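Local coordinates for cobalamin biosynthesis protein CobN (Mycobacterium tuberculosis, PDB 7C6O) that is the large, catalytic subunit of cobaltochelatase, which probably inserts cobalt into the corrin ring of hydrogenobyrinic acid a,c-diamide during cobalamin synthesis, at residues G256-A261 with A914-I919; A849-L854 with D897-L902; V193-A198 with P224-S229; Q285-T290 with T323-F328. All blocks are in the same frame, centred on the assembly; numbering follows the deposited sequence.

How the interactions relate
Interactions 3 and 4 belong to one mixed seven-stranded sheet: each pairs two parallel strands, and strand 246-249 runs between the two pairs. Their centres are about 15 Å apart, with nearest atoms about 6 Å apart. The loop that follows strand 246-249 carries residues 256-261 to a hairpin more than 600 residues later, forming interaction 1. Interaction 2 is nested inside that long chain loop and touches interaction 1 directly: Ala-849 CB lies 3.7 Å from Ala-260 CB and 3.5 Å from Arg-916 O. Glycerol, probably from the crystallisation liquor, lies about 4 Å from the side chains of both Ala-260 and Val-850. Interactions 2 and 3 are farthest apart, about 37 Å between centres.

Interaction 1: residues G256-A261 with A914-I919; sequences GVKPAA and ASRRVI
Ala-260 and Ala-261, in the short 3-10 turn 259-261, lie against Ser-915 and Arg-916 in the loop joining strands 907-911 and 918-923 of a two-stranded antiparallel hairpin. The contact is at the surface and ties a loop that follows strand 246-249 to this distant hairpin.

The apolar part is small. Ala-260 directs its methyl at the hairpin loop, where CB rests 3.9 Å from Arg-916 CB; so short a side chain lets the two backbones come close. Ala-261 CB sits over one face of the Arg-916 guanidinium, near the centre of the flat group and 3.6 Å from Arg-916 CZ. The arginine spans this distance because its chain is extended from CG to NE. Pro-259 CG comes more loosely and obliquely to the guanidinium of Arg-917, whose NE makes a salt bridge with Asp-846.

One direct polar link joins the segments, a weak hydrogen bond of 3.1 Å from Lys-258 NZ to Ala-914 O. The lysine chain bends at chi3 (-57°), so CD, CE and NZ curve round that oxygen.

Water completes the polar contact. One molecule accepts from Ala-260 N and donates to Ser-915 O, at 2.9 Å from the latter; a second donates to Ala-261 O and accepts from Arg-916 NH1 at 3.0 Å.

Serine suits the hairpin loop because its hydroxyl closes an ST turn, Ser-915 OG accepting from Arg-917 N at 3.3 Å with an N-H...O angle of 157°.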
loop_
_atom_site.group_PDB
_atom_site.type_symbol
_atom_site.label_atom_id
_atom_site.label_comp_id
_atom_site.label_asym_id
_atom_site.label_seq_id
_atom_site.Cartn_x
_atom_site.Cartn_y
_atom_site.Cartn_z
ATOM N N GLY A 256 -4.919 -1.564 20.217
ATOM C CA GLY A 256 -6.354 -1.609 20.418
ATOM C C GLY A 256 -6.935 -2.883 19.848
ATOM O O GLY A 256 -6.209 -3.805 19.470
ATOM N N VAL A 257 -8.266 -2.922 19.787
ATOM C CA VAL A 257 -8.994 -4.086 19.303
ATOM C C VAL A 257 -9.929 -3.762 18.147
ATOM O O VAL A 257 -10.565 -4.675 17.613
ATOM C CB VAL A 257 -9.778 -4.775 20.439
ATOM C CG1 VAL A 257 -8.829 -5.277 21.513
ATOM C CG2 VAL A 257 -10.821 -3.831 21.024
ATOM N N LYS A 258 -10.039 -2.497 17.741
ATOM C CA LYS A 258 -10.907 -2.095 16.633
ATOM C C LYS A 258 -10.117 -1.224 15.663
ATOM O O LYS A 258 -10.315 -0.004 15.595
ATOM C CB LYS A 258 -12.148 -1.361 17.146
ATOM C CG LYS A 258 -13.247 -1.209 16.109
ATOM C CD LYS A 258 -14.431 -0.431 16.663
ATOM C CE LYS A 258 -14.983 -1.087 17.919
ATOM N NZ LYS A 258 -16.326 -0.543 18.264
ATOM N N PRO A 259 -9.211 -1.826 14.886
ATOM C CA PRO A 259 -8.375 -1.018 13.982
ATOM C C PRO A 259 -9.170 -0.248 12.942
ATOM O O PRO A 259 -8.723 0.821 12.505
ATOM C CB PRO A 259 -7.450 -2.060 13.333
ATOM C CG PRO A 259 -8.170 -3.361 13.482
ATOM C CD PRO A 259 -8.905 -3.263 14.788
ATOM N N ALA A 260 -10.342 -0.750 12.541
ATOM C CA ALA A 260 -11.164 -0.042 11.566
ATOM C C ALA A 260 -11.561 1.352 12.036
ATOM O O ALA A 260 -11.877 2.206 11.204
ATOM C CB ALA A 260 -12.420 -0.853 11.244
ATOM N N ALA A 261 -11.557 1.606 13.341
ATOM C CA ALA A 261 -11.935 2.911 13.862
ATOM C C ALA A 261 -10.741 3.830 14.083
ATOM O O ALA A 261 -10.917 4.936 14.603
ATOM C CB ALA A 261 -12.717 2.748 15.169
ATOM N N ALA A 914 -19.998 -3.857 15.314
ATOM C CA ALA A 914 -18.978 -3.765 16.353
ATOM C C ALA A 914 -17.600 -3.507 15.749
ATOM O O ALA A 914 -16.994 -2.455 15.976
ATOM C CB ALA A 914 -18.969 -5.042 17.197
ATOM N N SER A 915 -17.094 -4.459 14.963
ATOM C CA SER A 915 -15.759 -4.357 14.386
ATOM C C SER A 915 -15.707 -3.499 13.127
ATOM O O SER A 915 -14.604 -3.151 12.685
ATOM C CB SER A 915 -15.225 -5.752 14.058
ATOM O OG SER A 915 -15.995 -6.343 13.023
ATOM N N ARG A 916 -16.860 -3.160 12.546
ATOM C CA ARG A 916 -16.999 -2.444 11.279
ATOM C C ARG A 916 -16.482 -3.246 10.095
ATOM O O ARG A 916 -16.323 -2.693 9.000
ATOM C CB ARG A 916 -16.317 -1.071 11.314
ATOM C CG ARG A 916 -16.767 -0.215 12.485
ATOM C CD ARG A 916 -16.158 1.169 12.441
ATOM N NE ARG A 916 -16.443 1.907 13.666
ATOM C CZ ARG A 916 -16.060 3.159 13.892
ATOM N NH1 ARG A 916 -15.374 3.821 12.968
ATOM N NH2 ARG A 916 -16.364 3.749 15.040
ATOM N N ARG A 917 -16.236 -4.540 10.274
ATOM C CA ARG A 917 -15.727 -5.371 9.197
ATOM C C ARG A 917 -16.868 -5.874 8.318
ATOM O O ARG A 917 -18.004 -6.048 8.771
ATOM C CB ARG A 917 -14.923 -6.542 9.770
ATOM C CG ARG A 917 -13.655 -6.086 10.496
ATOM C CD ARG A 917 -12.805 -7.241 11.006
ATOM N NE ARG A 917 -11.395 -6.861 11.069
ATOM C CZ ARG A 917 -10.417 -7.646 11.511
ATOM N NH1 ARG A 917 -10.685 -8.870 11.950
ATOM N NH2 ARG A 917 -9.164 -7.204 11.517
ATOM N N VAL A 918 -16.559 -6.083 7.040
ATOM C CA VAL A 918 -17.522 -6.647 6.100
ATOM C C VAL A 918 -17.557 -8.154 6.306
ATOM O O VAL A 918 -16.524 -8.826 6.226
ATOM C CB VAL A 918 -17.163 -6.294 4.649
ATOM C CG1 VAL A 918 -18.169 -6.920 3.691
ATOM C CG2 VAL A 918 -17.111 -4.783 4.466
ATOM N N ILE A 919 -18.745 -8.687 6.582
ATOM C CA ILE A 919 -18.893 -10.092 6.945
ATOM C C ILE A 919 -19.748 -10.879 5.965
ATOM O O ILE A 919 -19.719 -12.117 6.008
ATOM C CB ILE A 919 -19.459 -10.243 8.373
ATOM C CG1 ILE A 919 -20.848 -9.609 8.466
ATOM C CG2 ILE A 919 -18.516 -9.615 9.390
ATOM C CD1 ILE A 919 -21.496 -9.755 9.824
HETATM O O HOH W 1 -11.743 -3.434 13.101
HETATM O O HOH W 2 -13.639 6.166 13.487
#

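Interaction 2: residues A849-L854 with D897-L902; sequences AVPSRL and DIAEVL
Val-850 begins the contact by laying its CG2 methyl 4.2 Å from CD1 of Ile-898, at the outer end of the isoleucine side chain. The branched valine offers two methyls in a buried place, and its chi1 of -65° puts CG2 between the backbone N and the carbonyl carbon, on the side where Ile-898 lies.

Pro-851 follows across a cis peptide bond and carries most of the contact. Its compact ring points at helix 896-905 and meets three helix residues with three different carbons: CD lies 3.9 Å from Ile-898 CG2, CB is 4.1 Å from Ala-899 CB, and CG comes to 4.5 Å from Leu-902 CD1. Ile-898 and Leu-902 are one helical turn apart, with the small Ala-899 beside them, so the proline covers an apolar patch on the helix. All of this is van der Waals packing between buried groups. The backbone oxygen of Pro-851 is taken up by the indole NE1 of Trp-911.

Ser-852 then ends the loop as the N-cap of helix 853-874, its OG accepting from the backbone N of Ala-855.

The contact as a whole lies among several elements: Val-951 of helix 949-963 touches both Val-850 and Ile-898, Trp-856 of helix 853-874 packs on Ala-899 and Leu-902, and Pro-909 of strand 907-911 lies against Pro-851 and Leu-902.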
loop_
_atom_site.group_PDB
_atom_site.type_symbol
_atom_site.label_atom_id
_atom_site.label_comp_id
_atom_site.label_asym_id
_atom_site.label_seq_id
_atom_site.Cartn_x
_atom_site.Cartn_y
_atom_site.Cartn_z
ATOM N N ALA A 849 -12.264 -4.508 6.620
ATOM C CA ALA A 849 -13.285 -3.498 6.870
ATOM C C ALA A 849 -13.470 -2.571 5.674
ATOM O O ALA A 849 -13.855 -1.408 5.836
ATOM C CB ALA A 849 -12.950 -2.692 8.123
ATOM N N VAL A 850 -13.199 -3.067 4.469
ATOM C CA VAL A 850 -13.394 -2.279 3.255
ATOM C C VAL A 850 -14.332 -3.040 2.323
ATOM O O VAL A 850 -14.189 -4.262 2.158
ATOM C CB VAL A 850 -12.053 -1.943 2.575
ATOM C CG1 VAL A 850 -11.219 -1.033 3.466
ATOM C CG2 VAL A 850 -11.274 -3.200 2.235
ATOM N N PRO A 851 -15.319 -2.374 1.706
ATOM C CA PRO A 851 -15.574 -0.936 1.840
ATOM C C PRO A 851 -16.231 -0.546 3.161
ATOM O O PRO A 851 -17.041 -1.303 3.703
ATOM C CB PRO A 851 -16.519 -0.644 0.672
ATOM C CG PRO A 851 -17.257 -1.925 0.479
ATOM C CD PRO A 851 -16.259 -3.014 0.767
ATOM N N SER A 852 -15.867 0.627 3.673
ATOM C CA SER A 852 -16.592 1.205 4.790
ATOM C C SER A 852 -17.972 1.666 4.326
ATOM O O SER A 852 -18.287 1.678 3.132
ATOM C CB SER A 852 -15.818 2.380 5.387
ATOM O OG SER A 852 -15.815 3.492 4.505
ATOM N N ARG A 853 -18.804 2.055 5.292
ATOM C CA ARG A 853 -20.123 2.576 4.946
ATOM C C ARG A 853 -20.011 3.873 4.154
ATOM O O ARG A 853 -20.798 4.114 3.230
ATOM C CB ARG A 853 -20.957 2.776 6.210
ATOM C CG ARG A 853 -21.321 1.476 6.915
ATOM C CD ARG A 853 -22.212 1.723 8.123
ATOM N NE ARG A 853 -22.626 0.472 8.754
ATOM C CZ ARG A 853 -23.709 -0.217 8.407
ATOM N NH1 ARG A 853 -24.492 0.222 7.431
ATOM N NH2 ARG A 853 -24.010 -1.346 9.036
ATOM N N LEU A 854 -19.035 4.722 4.494
ATOM C CA LEU A 854 -18.826 5.939 3.715
ATOM C C LEU A 854 -18.361 5.612 2.303
ATOM O O LEU A 854 -18.784 6.260 1.338
ATOM C CB LEU A 854 -17.817 6.854 4.409
ATOM C CG LEU A 854 -18.293 7.594 5.658
ATOM C CD1 LEU A 854 -17.192 8.507 6.180
ATOM C CD2 LEU A 854 -19.559 8.382 5.356
ATOM N N ASP A 897 -13.666 2.072 -4.983
ATOM C CA ASP A 897 -13.675 1.204 -6.163
ATOM C C ASP A 897 -14.451 -0.077 -5.898
ATOM O O ASP A 897 -15.242 -0.528 -6.736
ATOM C CB ASP A 897 -12.248 0.841 -6.577
ATOM C CG ASP A 897 -11.471 2.005 -7.153
ATOM O OD1 ASP A 897 -12.065 3.063 -7.456
ATOM O OD2 ASP A 897 -10.240 1.840 -7.307
ATOM N N ILE A 898 -14.196 -0.700 -4.747
ATOM C CA ILE A 898 -14.840 -1.967 -4.412
ATOM C C ILE A 898 -16.349 -1.787 -4.339
ATOM O O ILE A 898 -17.117 -2.595 -4.875
ATOM C CB ILE A 898 -14.277 -2.512 -3.088
ATOM C CG1 ILE A 898 -12.751 -2.617 -3.161
ATOM C CG2 ILE A 898 -14.919 -3.851 -2.752
ATOM C CD1 ILE A 898 -12.075 -2.557 -1.805
ATOM N N ALA A 899 -16.791 -0.719 -3.672
ATOM C CA ALA A 899 -18.219 -0.448 -3.558
ATOM C C ALA A 899 -18.850 -0.208 -4.924
ATOM O O ALA A 899 -19.999 -0.599 -5.161
ATOM C CB ALA A 899 -18.449 0.752 -2.642
ATOM N N GLU A 900 -18.116 0.433 -5.838
ATOM C CA GLU A 900 -18.666 0.684 -7.165
ATOM C C GLU A 900 -18.928 -0.620 -7.906
ATOM O O GLU A 900 -19.972 -0.776 -8.551
ATOM C CB GLU A 900 -17.727 1.579 -7.976
ATOM C CG GLU A 900 -18.306 1.987 -9.326
ATOM C CD GLU A 900 -17.354 2.831 -10.155
ATOM O OE1 GLU A 900 -16.191 3.003 -9.742
ATOM O OE2 GLU A 900 -17.773 3.321 -11.226
ATOM N N VAL A 901 -17.993 -1.569 -7.825
ATOM C CA VAL A 901 -18.203 -2.878 -8.440
ATOM C C VAL A 901 -19.446 -3.543 -7.859
ATOM O O VAL A 901 -20.313 -4.030 -8.593
ATOM C CB VAL A 901 -16.958 -3.765 -8.258
ATOM C CG1 VAL A 901 -17.221 -5.160 -8.805
ATOM C CG2 VAL A 901 -15.747 -3.139 -8.939
ATOM N N LEU A 902 -19.546 -3.568 -6.529
ATOM C CA LEU A 902 -20.707 -4.168 -5.878
ATOM C C LEU A 902 -21.997 -3.462 -6.282
ATOM O O LEU A 902 -23.015 -4.114 -6.541
ATOM C CB LEU A 902 -20.524 -4.136 -4.360
ATOM C CG LEU A 902 -19.387 -5.006 -3.815
ATOM C CD1 LEU A 902 -19.229 -4.837 -2.310
ATOM C CD2 LEU A 902 -19.625 -6.466 -4.162
#

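Interaction 3: residues V193-A198 with P224-S229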
loop_
_atom_site.group_PDB
_atom_site.type_symbol
_atom_site.label_atom_id
_atom_site.label_comp_id
_atom_site.label_asym_id
_atom_site.label_seq_id
_atom_site.Cartn_x
_atom_site.Cartn_y
_atom_site.Cartn_z
ATOM N N VAL A 193 12.492 -11.470 22.738
ATOM C CA VAL A 193 11.595 -12.275 21.911
ATOM C C VAL A 193 10.302 -12.470 22.694
ATOM O O VAL A 193 10.288 -13.160 23.722
ATOM C CB VAL A 193 12.216 -13.624 21.524
ATOM C CG1 VAL A 193 11.258 -14.415 20.638
ATOM C CG2 VAL A 193 13.542 -13.405 20.813
ATOM N N LEU A 194 9.215 -11.873 22.208
ATOM C CA LEU A 194 7.930 -11.887 22.899
ATOM C C LEU A 194 7.020 -12.932 22.265
ATOM O O LEU A 194 6.722 -12.856 21.067
ATOM C CB LEU A 194 7.269 -10.509 22.854
ATOM C CG LEU A 194 7.606 -9.496 23.953
ATOM C CD1 LEU A 194 7.014 -9.926 25.289
ATOM C CD2 LEU A 194 9.110 -9.284 24.071
ATOM N N TYR A 195 6.573 -13.898 23.066
ATOM C CA TYR A 195 5.680 -14.942 22.584
ATOM C C TYR A 195 4.554 -15.155 23.589
ATOM O O TYR A 195 4.566 -14.618 24.698
ATOM C CB TYR A 195 6.436 -16.251 22.310
ATOM C CG TYR A 195 7.053 -16.916 23.522
ATOM C CD1 TYR A 195 8.222 -16.426 24.089
ATOM C CD2 TYR A 195 6.481 -18.056 24.079
ATOM C CE1 TYR A 195 8.796 -17.039 25.189
ATOM C CE2 TYR A 195 7.048 -18.676 25.179
ATOM C CZ TYR A 195 8.206 -18.165 25.730
ATOM O OH TYR A 195 8.777 -18.777 26.826
ATOM N N TYR A 196 3.568 -15.949 23.182
ATOM C CA TYR A 196 2.344 -16.093 23.956
ATOM C C TYR A 196 2.523 -17.047 25.130
ATOM O O TYR A 196 3.190 -18.081 25.023
ATOM C CB TYR A 196 1.203 -16.571 23.058
ATOM C CG TYR A 196 0.465 -15.434 22.391
ATOM C CD1 TYR A 196 -0.002 -14.357 23.135
ATOM C CD2 TYR A 196 0.251 -15.426 21.019
ATOM C CE1 TYR A 196 -0.674 -13.308 22.534
ATOM C CE2 TYR A 196 -0.417 -14.380 20.407
ATOM C CZ TYR A 196 -0.877 -13.326 21.170
ATOM O OH TYR A 196 -1.543 -12.281 20.569
ATOM N N ARG A 197 1.904 -16.681 26.257
ATOM C CA ARG A 197 1.942 -17.500 27.465
ATOM C C ARG A 197 1.360 -18.886 27.224
ATOM O O ARG A 197 1.845 -19.871 27.794
ATOM C CB ARG A 197 1.184 -16.778 28.581
ATOM C CG ARG A 197 1.130 -17.485 29.925
ATOM C CD ARG A 197 0.406 -16.601 30.934
ATOM N NE ARG A 197 0.371 -17.177 32.273
ATOM C CZ ARG A 197 -0.603 -17.964 32.717
ATOM N NH1 ARG A 197 -1.619 -18.269 31.922
ATOM N NH2 ARG A 197 -0.561 -18.444 33.953
ATOM N N ALA A 198 0.333 -18.983 26.375
ATOM C CA ALA A 198 -0.283 -20.276 26.095
ATOM C C ALA A 198 0.724 -21.260 25.509
ATOM O O ALA A 198 0.671 -22.461 25.802
ATOM C CB ALA A 198 -1.471 -20.097 25.152
ATOM N N PRO A 224 14.101 -14.103 25.771
ATOM C CA PRO A 224 12.763 -14.630 25.462
ATOM C C PRO A 224 11.804 -14.409 26.624
ATOM O O PRO A 224 12.073 -14.814 27.757
ATOM C CB PRO A 224 13.016 -16.123 25.222
ATOM C CG PRO A 224 14.240 -16.422 26.023
ATOM C CD PRO A 224 15.086 -15.178 25.986
ATOM N N LEU A 225 10.677 -13.763 26.333
ATOM C CA LEU A 225 9.675 -13.437 27.338
ATOM C C LEU A 225 8.304 -13.863 26.835
ATOM O O LEU A 225 7.935 -13.549 25.698
ATOM C CB LEU A 225 9.676 -11.934 27.651
ATOM C CG LEU A 225 10.969 -11.349 28.219
ATOM C CD1 LEU A 225 10.915 -9.827 28.228
ATOM C CD2 LEU A 225 11.216 -11.883 29.620
ATOM N N TYR A 226 7.555 -14.575 27.672
ATOM C CA TYR A 226 6.177 -14.919 27.355
ATOM C C TYR A 226 5.228 -13.996 28.109
ATOM O O TYR A 226 5.556 -13.476 29.177
ATOM C CB TYR A 226 5.870 -16.383 27.689
ATOM C CG TYR A 226 5.971 -16.739 29.156
ATOM C CD1 TYR A 226 7.155 -17.226 29.692
ATOM C CD2 TYR A 226 4.876 -16.601 30.003
ATOM C CE1 TYR A 226 7.249 -17.559 31.032
ATOM C CE2 TYR A 226 4.963 -16.927 31.346
ATOM C CZ TYR A 226 6.151 -17.406 31.853
ATOM O OH TYR A 226 6.244 -17.735 33.186
ATOM N N CYS A 227 4.045 -13.794 27.535
ATOM C CA CYS A 227 3.041 -12.937 28.151
ATOM C C CYS A 227 1.694 -13.225 27.510
ATOM O O CYS A 227 1.611 -13.806 26.424
ATOM C CB CYS A 227 3.394 -11.453 28.003
ATOM S SG CYS A 227 3.284 -10.835 26.312
ATOM N N ALA A 228 0.633 -12.806 28.199
ATOM C CA ALA A 228 -0.706 -12.989 27.653
ATOM C C ALA A 228 -1.026 -11.957 26.580
ATOM O O ALA A 228 -1.720 -12.276 25.608
ATOM C CB ALA A 228 -1.748 -12.930 28.772
ATOM N N SER A 229 -0.529 -10.730 26.728
ATOM C CA SER A 229 -0.814 -9.673 25.771
ATOM C C SER A 229 0.174 -8.536 25.969
ATOM O O SER A 229 0.557 -8.231 27.100
ATOM C CB SER A 229 -2.250 -9.152 25.925
ATOM O OG SER A 229 -2.457 -7.985 25.145
#
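Val-193 and Leu-225 lie in a run of parallel backbone pairing between strands 190-196 and 221-227, and here the contact is tight. Leu-225 N gives Val-193 O a short, nearly straight hydrogen bond (2.7 Å, 175°). Leu-225 O receives Tyr-195 N at 3.0 Å, and Tyr-195 O in turn accepts from Cys-227 N at 3.0 Å.

The side chains fill both faces of this buried part. On one, Tyr-195 turns its ring back across the neighbouring strand, so that Tyr-226 CB sits over the ring face as a CH-pi contact, 3.7 Å from the centroid. A chi1 of 65° sets this ring between the backbone N and the carbonyl carbon of its own residue. Its hydroxyl is hydrogen-bonded to His-200 ND1, so a tyrosine suits this buried place, its ring packing while its OH finds a partner. Helix 206-217 covers Val-193, Tyr-195 and Pro-224. On the other face Leu-194 CD1 reaches Leu-225 CB and lies 4.0 Å from Cys-227 SG, beneath helix 235-241.

Toward the C-terminal ends of the strands the packing thins and becomes more exposed. Arg-197 N, at the start of helix 197-202, still bonds Cys-227 O at 2.9 Å, although it approaches from well above the carbonyl plane. Arg-197 CG touches Tyr-226 CD2, while its guanidinium turns to Pro-174 and Thr-173. Tyr-196 meets Ala-228 O with a ring edge, CE1 at 3.4 Å.

Two adjacent parallel strands joined through helices 197-202 and 206-217 form a beta-alpha-beta unit, the building block of an open alpha/beta sheet.

Interaction 4: residues Q285-T290 with T323-F328; sequences QGLCLT and TVPFSF
Gln-285 O is gripped twice by Thr-323: the hydroxyl OG1 donates to it at 2.7 Å from above the carbonyl plane, and the backbone N at 3.3 Å within that plane. Threonine suits this position because a chi1 of 74° turns OG1 back toward the facing strand.

The two segments belong to parallel strands 283-289 and 321-331, interrupted by a beta bulge. Leu-287 N donates to Val-324 O and Leu-287 O accepts from Phe-326 N at 3.0 Å; the pairing then slips by one residue, and Leu-289 N bonds Ser-327 O. The helices between the strands, including 305-313, make this a beta-alpha-beta connection within the larger mixed sheet.

At the bulge Phe-326 swings its ring toward the other strand. Gly-286, lacking a side chain, lets the ring edge come within 3.6 Å of its carbonyl O, measured from Phe-326 CE1. Cys-288 SG lies obliquely to the same ring, 4.1 Å from its centroid, in a sulfur-aromatic contact. Tyr-207 of helix 206-217 touches both Cys-288 and Phe-326.

Leu-287, Leu-289, Pro-325 and Phe-328 share the other face, where helix 305-313 packs on the leucines. Leu-289 CG rests 3.7 Å from Pro-325 CB, the two side chains crossing at a slant. Leu-289 and Phe-328 run side by side in the same direction, bringing Leu-289 CD1 to 3.5 Å from Phe-328 CE1.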
loop_
_atom_site.group_PDB
_atom_site.type_symbol
_atom_site.label_atom_id
_atom_site.label_comp_id
_atom_site.label_asym_id
_atom_site.label_seq_id
_atom_site.Cartn_x
_atom_site.Cartn_y
_atom_site.Cartn_z
ATOM N N GLN A 285 7.999 -7.468 13.844
ATOM C CA GLN A 285 7.074 -8.594 13.823
ATOM C C GLN A 285 7.751 -9.782 13.149
ATOM O O GLN A 285 7.992 -9.766 11.937
ATOM C CB GLN A 285 5.781 -8.228 13.100
ATOM C CG GLN A 285 4.674 -9.259 13.280
ATOM C CD GLN A 285 3.902 -9.060 14.572
ATOM O OE1 GLN A 285 3.708 -7.932 15.017
ATOM N NE2 GLN A 285 3.460 -10.155 15.182
ATOM N N GLY A 286 8.074 -10.804 13.936
ATOM C CA GLY A 286 8.522 -12.063 13.379
ATOM C C GLY A 286 7.322 -12.935 13.088
ATOM O O GLY A 286 6.582 -13.299 14.007
ATOM N N LEU A 287 7.103 -13.267 11.821
ATOM C CA LEU A 287 5.862 -13.916 11.426
ATOM C C LEU A 287 5.886 -15.393 11.804
ATOM O O LEU A 287 6.883 -16.089 11.585
ATOM C CB LEU A 287 5.628 -13.744 9.926
ATOM C CG LEU A 287 5.651 -12.299 9.413
ATOM C CD1 LEU A 287 5.466 -12.262 7.907
ATOM C CD2 LEU A 287 4.589 -11.450 10.107
ATOM N N CYS A 288 4.790 -15.859 12.392
ATOM C CA CYS A 288 4.591 -17.262 12.749
ATOM C C CYS A 288 3.300 -17.694 12.065
ATOM O O CYS A 288 2.208 -17.463 12.590
ATOM C CB CYS A 288 4.512 -17.445 14.260
ATOM S SG CYS A 288 5.988 -16.914 15.141
ATOM N N LEU A 289 3.425 -18.310 10.894
ATOM C CA LEU A 289 2.255 -18.561 10.069
ATOM C C LEU A 289 1.368 -19.631 10.690
ATOM O O LEU A 289 1.852 -20.627 11.235
ATOM C CB LEU A 289 2.674 -18.980 8.661
ATOM C CG LEU A 289 3.585 -17.990 7.932
ATOM C CD1 LEU A 289 3.635 -18.304 6.447
ATOM C CD2 LEU A 289 3.128 -16.558 8.169
ATOM N N THR A 290 0.057 -19.409 10.615
ATOM C CA THR A 290 -0.925 -20.413 11.006
ATOM C C THR A 290 -1.227 -21.393 9.883
ATOM O O THR A 290 -2.286 -22.032 9.884
ATOM C CB THR A 290 -2.216 -19.737 11.475
ATOM O OG1 THR A 290 -2.784 -18.985 10.398
ATOM C CG2 THR A 290 -1.930 -18.803 12.636
ATOM N N THR A 323 8.781 -8.242 9.161
ATOM C CA THR A 323 9.913 -9.039 8.688
ATOM C C THR A 323 9.387 -10.259 7.927
ATOM O O THR A 323 8.615 -10.076 6.978
ATOM C CB THR A 323 10.843 -9.383 9.848
ATOM O OG1 THR A 323 10.255 -10.404 10.670
ATOM C CG2 THR A 323 11.134 -8.144 10.695
ATOM N N VAL A 324 9.811 -11.472 8.263
ATOM C CA VAL A 324 9.550 -12.657 7.447
ATOM C C VAL A 324 9.051 -13.783 8.348
ATOM O O VAL A 324 9.136 -13.665 9.579
ATOM C CB VAL A 324 10.814 -13.071 6.670
ATOM C CG1 VAL A 324 11.321 -11.920 5.805
ATOM C CG2 VAL A 324 11.903 -13.555 7.619
ATOM N N PRO A 325 8.528 -14.887 7.801
ATOM C CA PRO A 325 8.077 -15.991 8.665
ATOM C C PRO A 325 9.244 -16.872 9.086
ATOM O O PRO A 325 9.985 -17.381 8.243
ATOM C CB PRO A 325 7.093 -16.767 7.779
ATOM C CG PRO A 325 6.917 -15.941 6.527
ATOM C CD PRO A 325 8.161 -15.130 6.397
ATOM N N PHE A 326 9.409 -17.056 10.398
ATOM C CA PHE A 326 10.447 -17.942 10.906
ATOM C C PHE A 326 9.904 -19.230 11.511
ATOM O O PHE A 326 10.699 -20.098 11.884
ATOM C CB PHE A 326 11.318 -17.219 11.946
ATOM C CG PHE A 326 10.648 -17.017 13.276
ATOM C CD1 PHE A 326 9.809 -15.936 13.488
ATOM C CD2 PHE A 326 10.877 -17.898 14.324
ATOM C CE1 PHE A 326 9.200 -15.742 14.713
ATOM C CE2 PHE A 326 10.270 -17.709 15.553
ATOM C CZ PHE A 326 9.430 -16.632 15.748
ATOM N N SER A 327 8.585 -19.379 11.624
ATOM C CA SER A 327 8.000 -20.626 12.097
ATOM C C SER A 327 6.652 -20.821 11.420
ATOM O O SER A 327 6.040 -19.871 10.925
ATOM C CB SER A 327 7.848 -20.652 13.624
ATOM O OG SER A 327 6.814 -19.790 14.056
ATOM N N PHE A 328 6.200 -22.074 11.396
ATOM C CA PHE A 328 5.022 -22.462 10.633
ATOM C C PHE A 328 4.211 -23.477 11.421
ATOM O O PHE A 328 4.770 -24.361 12.078
ATOM C CB PHE A 328 5.417 -23.039 9.265
ATOM C CG PHE A 328 6.250 -22.098 8.436
ATOM C CD1 PHE A 328 5.657 -21.258 7.508
ATOM C CD2 PHE A 328 7.625 -22.040 8.603
ATOM C CE1 PHE A 328 6.421 -20.383 6.756
ATOM C CE2 PHE A 328 8.393 -21.163 7.858
ATOM C CZ PHE A 328 7.791 -20.337 6.933
#